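Long-range contact in uncharacterized protein (Parabacteroides merdae, PDB 4R7F), which is of unknown function but carries immunoglobulin-like beta-sandwich domains and an N-terminal region related to the type 9 secretion system plug protein: residues I72-F86 with N98-V112. Residues are numbered along the deposited sequence; the frame is centred on the assembly and turned at random. Where two conformers were deposited one is given.
Sequences IEYMNGFQGTTIDDF and NYRLLLPNDDVQFKV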
ATOM      1  N   ILE A  72     -33.157   7.876  18.679  1.00 48.07           N
ATOM      2  CA  ILE A  72     -32.596   8.870  19.629  1.00 57.20           C
ATOM      3  C   ILE A  72     -31.327   8.332  20.311  1.00 60.22           C
ATOM      4  O   ILE A  72     -30.421   9.102  20.640  1.00 57.89           O
ATOM      5  CB  ILE A  72     -33.650   9.416  20.649  1.00 68.41           C
ATOM      6  CG1 ILE A  72     -33.172  10.754  21.268  1.00 67.89           C
ATOM      7  CG2 ILE A  72     -34.043   8.373  21.704  1.00 52.22           C
ATOM      8  CD1 ILE A  72     -32.942  11.875  20.252  1.00 86.07           C
ATOM      9  N   GLU A  73     -31.250   7.009  20.475  1.00 58.49           N
ATOM     10  CA  GLU A  73     -30.064   6.367  21.041  1.00 48.12           C
ATOM     11  C   GLU A  73     -28.850   6.429  20.106  1.00 52.43           C
ATOM     12  O   GLU A  73     -27.721   6.444  20.585  1.00 43.72           O
ATOM     13  CB  GLU A  73     -30.358   4.902  21.398  1.00 48.60           C
ATOM     14  CG  GLU A  73     -31.309   4.702  22.579  1.00 45.97           C
ATOM     15  CD  GLU A  73     -31.670   3.241  22.787  1.00 53.04           C
ATOM     16  OE1 GLU A  73     -32.590   2.782  22.076  1.00 48.04           O
ATOM     17  OE2 GLU A  73     -31.019   2.543  23.631  1.00 57.26           O
ATOM     18  N   TYR A  74     -29.059   6.476  18.784  1.00 52.49           N
ATOM     19  CA  TYR A  74     -27.922   6.395  17.855  1.00 41.51           C
ATOM     20  C   TYR A  74     -27.620   7.563  16.985  1.00 39.02           C
ATOM     21  O   TYR A  74     -26.494   7.640  16.500  1.00 40.28           O
ATOM     22  CB  TYR A  74     -27.964   5.146  16.991  1.00 42.26           C
ATOM     23  CG  TYR A  74     -29.145   4.957  16.062  1.00 36.39           C
ATOM     24  CD1 TYR A  74     -29.212   5.602  14.827  1.00 30.82           C
ATOM     25  CD2 TYR A  74     -30.143   4.037  16.386  1.00 38.08           C
ATOM     26  CE1 TYR A  74     -30.267   5.354  13.960  1.00 31.75           C
ATOM     27  CE2 TYR A  74     -31.193   3.774  15.535  1.00 36.21           C
ATOM     28  CZ  TYR A  74     -31.264   4.431  14.330  1.00 30.97           C
ATOM     29  OH  TYR A  74     -32.326   4.127  13.520  1.00 29.77           O
HETATM   30  N   MSE A  75     -28.580   8.468  16.793  1.00 43.82           N
HETATM   31  CA  MSE A  75     -28.414   9.658  15.934  0.50 42.58           C
HETATM   32  C   MSE A  75     -28.978  10.889  16.599  1.00 52.44           C
HETATM   33  O   MSE A  75     -29.982  10.809  17.332  1.00 58.43           O
HETATM   34  CB  MSE A  75     -29.135   9.508  14.580  0.50 39.95           C
HETATM   35  CG  MSE A  75     -30.664   9.347  14.682  0.50 38.46           C
HETATM   36 SE   MSE A  75     -31.607   8.808  13.029  0.38 35.63          SE
HETATM   37  CE  MSE A  75     -31.353  10.433  11.946  0.50 36.90           C
ATOM     38  N   ASN A  76     -28.383  12.031  16.294  1.00 55.66           N
ATOM     39  CA  ASN A  76     -28.983  13.286  16.564  1.00 49.53           C
ATOM     40  C   ASN A  76     -29.483  13.809  15.229  1.00 56.28           C
ATOM     41  O   ASN A  76     -28.720  13.892  14.268  1.00 64.01           O
ATOM     42  CB  ASN A  76     -28.001  14.245  17.208  1.00 61.40           C
ATOM     43  CG  ASN A  76     -28.720  15.347  17.960  1.00 82.22           C
ATOM     44  OD1 ASN A  76     -29.136  16.328  17.362  1.00 78.18           O
ATOM     45  ND2 ASN A  76     -28.930  15.157  19.263  1.00 90.53           N
ATOM     46  N   GLY A  77     -30.775  14.121  15.161  1.00 54.39           N
ATOM     47  CA  GLY A  77     -31.409  14.545  13.920  1.00 50.51           C
ATOM     48  C   GLY A  77     -32.603  13.676  13.598  1.00 58.50           C
ATOM     49  O   GLY A  77     -32.868  12.688  14.284  1.00 53.35           O
ATOM     50  N   PHE A  78     -33.323  14.034  12.536  1.00 66.39           N
ATOM     51  CA  PHE A  78     -34.570  13.344  12.195  1.00 63.66           C
ATOM     52  C   PHE A  78     -34.423  12.346  11.044  1.00 53.85           C
ATOM     53  O   PHE A  78     -33.556  12.472  10.172  1.00 60.57           O
ATOM     54  CB  PHE A  78     -35.664  14.362  11.848  1.00 68.75           C
ATOM     55  CG  PHE A  78     -35.870  15.412  12.902  1.00 84.87           C
ATOM     56  CD1 PHE A  78     -36.408  15.074  14.145  1.00 91.84           C
ATOM     57  CD2 PHE A  78     -35.530  16.743  12.655  1.00 91.34           C
ATOM     58  CE1 PHE A  78     -36.600  16.040  15.120  1.00 90.15           C
ATOM     59  CE2 PHE A  78     -35.726  17.710  13.627  1.00 93.65           C
ATOM     60  CZ  PHE A  78     -36.258  17.356  14.861  1.00 91.06           C
ATOM     61  N   GLN A  79     -35.294  11.349  11.064  1.00 49.32           N
ATOM     62  CA  GLN A  79     -35.493  10.484   9.933  1.00 47.86           C
ATOM     63  C   GLN A  79     -36.168  11.279   8.844  1.00 57.48           C
ATOM     64  O   GLN A  79     -36.845  12.278   9.114  1.00 57.74           O
ATOM     65  CB  GLN A  79     -36.402   9.317  10.304  1.00 47.15           C
ATOM     66  CG  GLN A  79     -35.833   8.366  11.346  1.00 51.57           C
ATOM     67  CD  GLN A  79     -34.689   7.495  10.839  1.00 56.05           C
ATOM     68  OE1 GLN A  79     -33.797   7.957  10.111  1.00 42.70           O
ATOM     69  NE2 GLN A  79     -34.682   6.232  11.273  1.00 51.24           N
ATOM     70  N   GLY A  80     -36.003  10.819   7.612  1.00 58.62           N
ATOM     71  CA  GLY A  80     -36.719  11.402   6.484  1.00 52.10           C
ATOM     72  C   GLY A  80     -36.158  12.732   6.020  1.00 45.83           C
ATOM     73  O   GLY A  80     -36.884  13.565   5.517  1.00 53.74           O
ATOM     74  N   THR A  81     -34.851  12.917   6.158  1.00 53.72           N
ATOM     75  CA  THR A  81     -34.226  14.131   5.707  1.00 50.14           C
ATOM     76  C   THR A  81     -34.058  14.160   4.184  1.00 59.50           C
ATOM     77  O   THR A  81     -33.773  13.137   3.556  1.00 61.14           O
ATOM     78  CB  THR A  81     -32.846  14.279   6.333  1.00 52.85           C
ATOM     79  OG1 THR A  81     -32.928  13.984   7.735  1.00 58.85           O
ATOM     80  CG2 THR A  81     -32.303  15.679   6.067  1.00 46.86           C
ATOM     81  N   THR A  82     -34.207  15.360   3.628  1.00 54.08           N
ATOM     82  CA  THR A  82     -34.089  15.530   2.181  0.50 52.65           C
ATOM     83  C   THR A  82     -32.622  15.538   1.717  1.00 52.91           C
ATOM     84  O   THR A  82     -31.695  15.929   2.424  1.00 56.35           O
ATOM     85  CB  THR A  82     -34.874  16.772   1.665  0.50 54.22           C
ATOM     86  OG1 THR A  82     -36.239  16.665   2.069  0.50 46.49           O
ATOM     87  CG2 THR A  82     -34.860  16.857   0.136  0.50 51.52           C
ATOM     88  N   ILE A  83     -32.422  15.012   0.510  1.00 53.06           N
ATOM     89  CA  ILE A  83     -31.106  15.019  -0.129  1.00 54.93           C
ATOM     90  C   ILE A  83     -31.087  16.218  -1.081  1.00 56.09           C
ATOM     91  O   ILE A  83     -31.752  16.216  -2.132  1.00 78.23           O
ATOM     92  CB  ILE A  83     -30.820  13.685  -0.843  1.00 48.68           C
ATOM     93  CG1 ILE A  83     -30.933  12.535   0.166  1.00 50.93           C
ATOM     94  CG2 ILE A  83     -29.425  13.699  -1.468  1.00 50.37           C
ATOM     95  CD1 ILE A  83     -30.682  11.155  -0.420  1.00 53.84           C
ATOM     96  N   ASP A  84     -30.349  17.249  -0.664  1.00 69.07           N
ATOM     97  CA  ASP A  84     -30.403  18.552  -1.321  0.60 67.72           C
ATOM     98  C   ASP A  84     -29.261  18.720  -2.315  1.00 59.67           C
ATOM     99  O   ASP A  84     -29.413  19.419  -3.289  1.00 61.17           O
ATOM    100  CB  ASP A  84     -30.375  19.686  -0.271  0.60 69.19           C
ATOM    101  CG  ASP A  84     -31.637  19.731   0.590  0.60 67.76           C
ATOM    102  OD1 ASP A  84     -32.707  19.306   0.102  0.60 61.95           O
ATOM    103  OD2 ASP A  84     -31.563  20.198   1.749  0.60 68.51           O
ATOM    104  N   ASP A  85     -28.123  18.060  -2.082  1.00 60.62           N
ATOM    105  CA  ASP A  85     -26.945  18.334  -2.915  1.00 54.46           C
ATOM    106  C   ASP A  85     -27.004  17.538  -4.232  1.00 53.45           C
ATOM    107  O   ASP A  85     -26.622  16.379  -4.295  1.00 55.86           O
ATOM    108  CB  ASP A  85     -25.648  18.108  -2.125  1.00 54.25           C
ATOM    109  CG  ASP A  85     -24.369  18.420  -2.938  1.00 71.28           C
ATOM    110  OD1 ASP A  85     -24.376  18.480  -4.199  1.00 78.65           O
ATOM    111  OD2 ASP A  85     -23.317  18.571  -2.284  1.00 77.26           O
ATOM    112  N   PHE A  86     -27.481  18.183  -5.286  1.00 49.23           N
ATOM    113  CA  PHE A  86     -27.571  17.545  -6.591  1.00 50.27           C
ATOM    114  C   PHE A  86     -27.306  18.471  -7.765  1.00 52.06           C
ATOM    115  O   PHE A  86     -27.414  19.691  -7.653  1.00 73.41           O
ATOM    116  CB  PHE A  86     -28.958  16.925  -6.752  1.00 51.34           C
ATOM    117  CG  PHE A  86     -30.020  17.898  -7.192  1.00 53.41           C
ATOM    118  CD1 PHE A  86     -30.679  18.683  -6.270  1.00 60.40           C
ATOM    119  CD2 PHE A  86     -30.377  18.000  -8.532  1.00 63.57           C
ATOM    120  CE1 PHE A  86     -31.666  19.568  -6.672  1.00 70.18           C
ATOM    121  CE2 PHE A  86     -31.361  18.886  -8.949  1.00 76.57           C
ATOM    122  CZ  PHE A  86     -32.003  19.673  -8.015  1.00 77.20           C
ATOM    123  N   ASN A  98     -27.121  13.831 -10.621  1.00 39.13           N
ATOM    124  CA  ASN A  98     -26.151  13.235  -9.741  1.00 39.03           C
ATOM    125  C   ASN A  98     -26.330  13.812  -8.350  1.00 45.22           C
ATOM    126  O   ASN A  98     -26.394  15.030  -8.194  1.00 46.84           O
ATOM    127  CB  ASN A  98     -24.753  13.571 -10.258  1.00 44.12           C
ATOM    128  CG  ASN A  98     -23.667  13.118  -9.332  1.00 46.73           C
ATOM    129  OD1 ASN A  98     -22.878  13.931  -8.824  1.00 45.76           O
ATOM    130  ND2 ASN A  98     -23.608  11.801  -9.109  1.00 36.94           N
ATOM    131  N   TYR A  99     -26.373  12.930  -7.355  1.00 38.64           N
ATOM    132  CA  TYR A  99     -26.726  13.252  -5.978  1.00 35.44           C
ATOM    133  C   TYR A  99     -25.595  12.858  -5.048  1.00 38.93           C
ATOM    134  O   TYR A  99     -24.881  11.885  -5.273  1.00 44.78           O
ATOM    135  CB  TYR A  99     -27.962  12.472  -5.558  1.00 35.82           C
ATOM    136  CG  TYR A  99     -29.213  12.832  -6.331  1.00 46.23           C
ATOM    137  CD1 TYR A  99     -29.437  12.315  -7.598  1.00 40.90           C
ATOM    138  CD2 TYR A  99     -30.179  13.702  -5.789  1.00 48.40           C
ATOM    139  CE1 TYR A  99     -30.572  12.645  -8.317  1.00 47.04           C
ATOM    140  CE2 TYR A  99     -31.332  14.037  -6.502  1.00 46.24           C
ATOM    141  CZ  TYR A  99     -31.510  13.520  -7.776  1.00 47.76           C
ATOM    142  OH  TYR A  99     -32.635  13.818  -8.505  1.00 52.37           O
ATOM    143  N   ARG A 100     -25.460  13.597  -3.974  1.00 39.96           N
ATOM    144  CA  ARG A 100     -24.367  13.421  -3.034  1.00 48.37           C
ATOM    145  C   ARG A 100     -24.906  13.722  -1.656  1.00 43.30           C
ATOM    146  O   ARG A 100     -25.535  14.753  -1.446  1.00 48.04           O
ATOM    147  CB  ARG A 100     -23.246  14.368  -3.377  1.00 45.85           C
ATOM    148  CG  ARG A 100     -22.010  14.262  -2.512  1.00 57.49           C
ATOM    149  CD  ARG A 100     -20.813  14.629  -3.384  1.00 69.24           C
ATOM    150  NE  ARG A 100     -19.737  15.277  -2.660  1.00 79.37           N
ATOM    151  CZ  ARG A 100     -19.801  16.527  -2.218  1.00 81.22           C
ATOM    152  NH1 ARG A 100     -20.899  17.259  -2.397  1.00 64.36           N
ATOM    153  NH2 ARG A 100     -18.770  17.038  -1.565  1.00 91.14           N
ATOM    154  N   LEU A 101     -24.683  12.777  -0.754  1.00 49.03           N
ATOM    155  CA  LEU A 101     -25.031  12.867   0.649  1.00 46.05           C
ATOM    156  C   LEU A 101     -23.770  12.541   1.414  1.00 47.14           C
ATOM    157  O   LEU A 101     -23.181  11.470   1.219  1.00 39.50           O
ATOM    158  CB  LEU A 101     -26.120  11.850   0.981  1.00 44.28           C
ATOM    159  CG  LEU A 101     -26.457  11.624   2.451  1.00 44.94           C
ATOM    160  CD1 LEU A 101     -27.079  12.865   3.067  1.00 56.36           C
ATOM    161  CD2 LEU A 101     -27.424  10.477   2.562  1.00 43.27           C
ATOM    162  N   LEU A 102     -23.332  13.484   2.239  1.00 45.68           N
ATOM    163  CA  LEU A 102     -22.250  13.245   3.172  1.00 40.57           C
ATOM    164  C   LEU A 102     -22.823  12.985   4.566  1.00 41.91           C
ATOM    165  O   LEU A 102     -23.791  13.634   4.996  1.00 41.60           O
ATOM    166  CB  LEU A 102     -21.324  14.441   3.219  1.00 43.68           C
ATOM    167  CG  LEU A 102     -20.768  14.862   1.872  1.00 49.99           C
ATOM    168  CD1 LEU A 102     -19.840  16.052   2.047  1.00 57.47           C
ATOM    169  CD2 LEU A 102     -20.047  13.699   1.224  1.00 51.39           C
ATOM    170  N   LEU A 103     -22.220  12.034   5.263  1.00 35.25           N
ATOM    171  CA  LEU A 103     -22.573  11.737   6.630  1.00 33.75           C
ATOM    172  C   LEU A 103     -21.329  11.525   7.485  1.00 37.20           C
ATOM    173  O   LEU A 103     -20.363  10.941   7.034  1.00 39.20           O
ATOM    174  CB  LEU A 103     -23.403  10.482   6.667  1.00 38.23           C
ATOM    175  CG  LEU A 103     -24.840  10.614   6.183  1.00 43.86           C
ATOM    176  CD1 LEU A 103     -25.413   9.244   5.843  1.00 40.80           C
ATOM    177  CD2 LEU A 103     -25.685  11.292   7.241  1.00 42.88           C
ATOM    178  N   PRO A 104     -21.343  12.006   8.731  1.00 39.87           N
ATOM    179  CA  PRO A 104     -22.396  12.826   9.308  1.00 42.68           C
ATOM    180  C   PRO A 104     -22.393  14.226   8.667  1.00 44.73           C
ATOM    181  O   PRO A 104     -21.431  14.598   7.982  1.00 41.97           O
ATOM    182  CB  PRO A 104     -21.983  12.923  10.768  1.00 39.56           C
ATOM    183  CG  PRO A 104     -20.495  12.947  10.678  1.00 42.14           C
ATOM    184  CD  PRO A 104     -20.193  11.897   9.640  1.00 33.28           C
ATOM    185  N   ASN A 105     -23.464  14.984   8.867  1.00 44.00           N
ATOM    186  CA  ASN A 105     -23.554  16.316   8.287  1.00 44.90           C
ATOM    187  C   ASN A 105     -24.248  17.246   9.286  1.00 49.55           C
ATOM    188  O   ASN A 105     -24.354  16.905  10.462  1.00 48.67           O
ATOM    189  CB  ASN A 105     -24.259  16.239   6.921  1.00 40.82           C
ATOM    190  CG  ASN A 105     -25.644  15.619   7.002  1.00 41.99           C
ATOM    191  OD1 ASN A 105     -26.396  15.886   7.929  1.00 46.82           O
ATOM    192  ND2 ASN A 105     -25.986  14.783   6.032  1.00 53.69           N
ATOM    193  N   ASP A 106     -24.700  18.414   8.826  1.00 54.22           N
ATOM    194  CA  ASP A 106     -25.371  19.397   9.705  1.00 64.12           C
ATOM    195  C   ASP A 106     -26.729  18.905  10.238  1.00 52.14           C
ATOM    196  O   ASP A 106     -27.173  19.368  11.282  1.00 44.84           O
ATOM    197  CB  ASP A 106     -25.584  20.757   8.986  1.00 70.12           C
ATOM    198  CG  ASP A 106     -24.338  21.642   8.982  1.00 64.36           C
ATOM    199  OD1 ASP A 106     -23.274  21.216   9.464  1.00 67.35           O
ATOM    200  OD2 ASP A 106     -24.423  22.780   8.478  1.00 85.60           O
ATOM    201  N   ASP A 107     -27.381  17.991   9.517  1.00 48.74           N
ATOM    202  CA  ASP A 107     -28.718  17.489   9.869  1.00 45.74           C
ATOM    203  C   ASP A 107     -28.693  16.208  10.706  1.00 51.04           C
ATOM    204  O   ASP A 107     -29.663  15.927  11.425  1.00 46.73           O
ATOM    205  CB  ASP A 107     -29.512  17.147   8.595  1.00 57.11           C
ATOM    206  CG  ASP A 107     -29.801  18.360   7.711  1.00 70.61           C
ATOM    207  OD1 ASP A 107     -29.735  19.521   8.188  1.00 72.23           O
ATOM    208  OD2 ASP A 107     -30.103  18.130   6.519  1.00 63.12           O
ATOM    209  N   VAL A 108     -27.641  15.392  10.527  1.00 51.87           N
ATOM    210  CA  VAL A 108     -27.501  14.104  11.217  1.00 48.57           C
ATOM    211  C   VAL A 108     -26.071  13.858  11.667  1.00 46.15           C
ATOM    212  O   VAL A 108     -25.118  13.941  10.874  1.00 42.68           O
ATOM    213  CB  VAL A 108     -27.936  12.910  10.357  1.00 59.32           C
ATOM    214  CG1 VAL A 108     -27.839  11.620  11.168  1.00 54.70           C
ATOM    215  CG2 VAL A 108     -29.361  13.110   9.865  1.00 63.10           C
ATOM    216  N   GLN A 109     -25.931  13.574  12.959  1.00 48.49           N
ATOM    217  CA  GLN A 109     -24.678  13.108  13.525  1.00 47.71           C
ATOM    218  C   GLN A 109     -24.977  11.825  14.285  1.00 55.07           C
ATOM    219  O   GLN A 109     -26.123  11.571  14.654  1.00 47.23           O
ATOM    220  CB  GLN A 109     -24.060  14.141  14.462  1.00 51.85           C
ATOM    221  CG  GLN A 109     -24.060  15.575  13.946  1.00 57.80           C
ATOM    222  CD  GLN A 109     -25.340  16.304  14.267  1.00 51.51           C
ATOM    223  OE1 GLN A 109     -25.851  16.240  15.391  1.00 60.02           O
ATOM    224  NE2 GLN A 109     -25.888  16.987  13.267  1.00 48.51           N
ATOM    225  N   PHE A 110     -23.943  11.013  14.491  1.00 46.35           N
ATOM    226  CA  PHE A 110     -24.108   9.711  15.111  1.00 46.61           C
ATOM    227  C   PHE A 110     -23.662   9.765  16.559  1.00 47.34           C
ATOM    228  O   PHE A 110     -22.703  10.446  16.889  1.00 42.36           O
ATOM    229  CB  PHE A 110     -23.281   8.663  14.369  1.00 45.30           C
ATOM    230  CG  PHE A 110     -23.556   8.615  12.894  1.00 38.46           C
ATOM    231  CD1 PHE A 110     -24.759   8.165  12.428  1.00 37.80           C
ATOM    232  CD2 PHE A 110     -22.601   9.028  11.984  1.00 38.17           C
ATOM    233  CE1 PHE A 110     -25.024   8.137  11.077  1.00 41.49           C
ATOM    234  CE2 PHE A 110     -22.848   8.974  10.635  1.00 39.52           C
ATOM    235  CZ  PHE A 110     -24.070   8.539  10.183  1.00 38.05           C
ATOM    236  N   LYS A 111     -24.353   9.022  17.409  1.00 39.01           N
ATOM    237  CA  LYS A 111     -24.046   8.992  18.810  1.00 39.27           C
ATOM    238  C   LYS A 111     -23.277   7.758  19.220  1.00 43.43           C
ATOM    239  O   LYS A 111     -22.718   7.756  20.295  1.00 50.24           O
ATOM    240  CB  LYS A 111     -25.333   9.037  19.621  1.00 42.84           C
ATOM    241  CG  LYS A 111     -26.030  10.372  19.578  1.00 46.71           C
ATOM    242  CD  LYS A 111     -27.342  10.294  20.319  1.00 55.57           C
ATOM    243  CE  LYS A 111     -27.958  11.675  20.386  1.00 69.81           C
ATOM    244  NZ  LYS A 111     -29.338  11.581  20.908  1.00 82.94           N
ATOM    245  N   VAL A 112     -23.287   6.693  18.412  1.00 43.77           N
ATOM    246  CA  VAL A 112     -22.638   5.429  18.810  1.00 35.80           C
ATOM    247  C   VAL A 112     -21.925   4.824  17.617  1.00 39.75           C
ATOM    248  O   VAL A 112     -22.189   5.165  16.469  1.00 32.04           O
ATOM    249  CB  VAL A 112     -23.622   4.363  19.370  1.00 34.94           C
ATOM    250  CG1 VAL A 112     -24.233   4.800  20.717  1.00 35.88           C
ATOM    251  CG2 VAL A 112     -24.705   4.049  18.349  1.00 42.79           C
TER
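D85 and R100 form a salt bridge, OD2 to NH1 at 2.8 Å. The carboxylate meets the guanidinium at its edge, and the two planes stand 78° apart. With chi1 at -178°, D85 turns its carboxylate away from its own backbone N and to R100 NH1. The backbone N of R100 also donates to D85 O. At the other end the extended K111 chain runs back along 72-75. Its NZ donates to I72 O at 2.7 Å, and its backbone N donates to Y74 O. Next to it, N76 and Q109 exchange two backbone bonds. A bend in the Q109 side chain lets NE2 donate to N105 O. N105 OD1 takes the backbone N of D107, an Asx turn, and that of V108, which makes it an Asx motif in the loop after strand 96-103; the two donors come from opposite faces of its plane.

The segments pair antiparallel twice, as the two-stranded sheet 75-76/109-110 and as the edge pair 86-88/96-103 of a four-stranded sheet. Both belong to the region matching the first domain of type 9 secretion system plug proteins, consistent with the immunoglobulin-like (E-set) sandwich.

F86 CB sits over one face of the Y99 ring, 4.0 Å from the ring centroid, a CH-pi contact. The ring planes are 20° apart, but the offset leaves almost no overlap. Y99 also stacks on F43. Y74 CB packs on V112 CG2 at 3.7 Å.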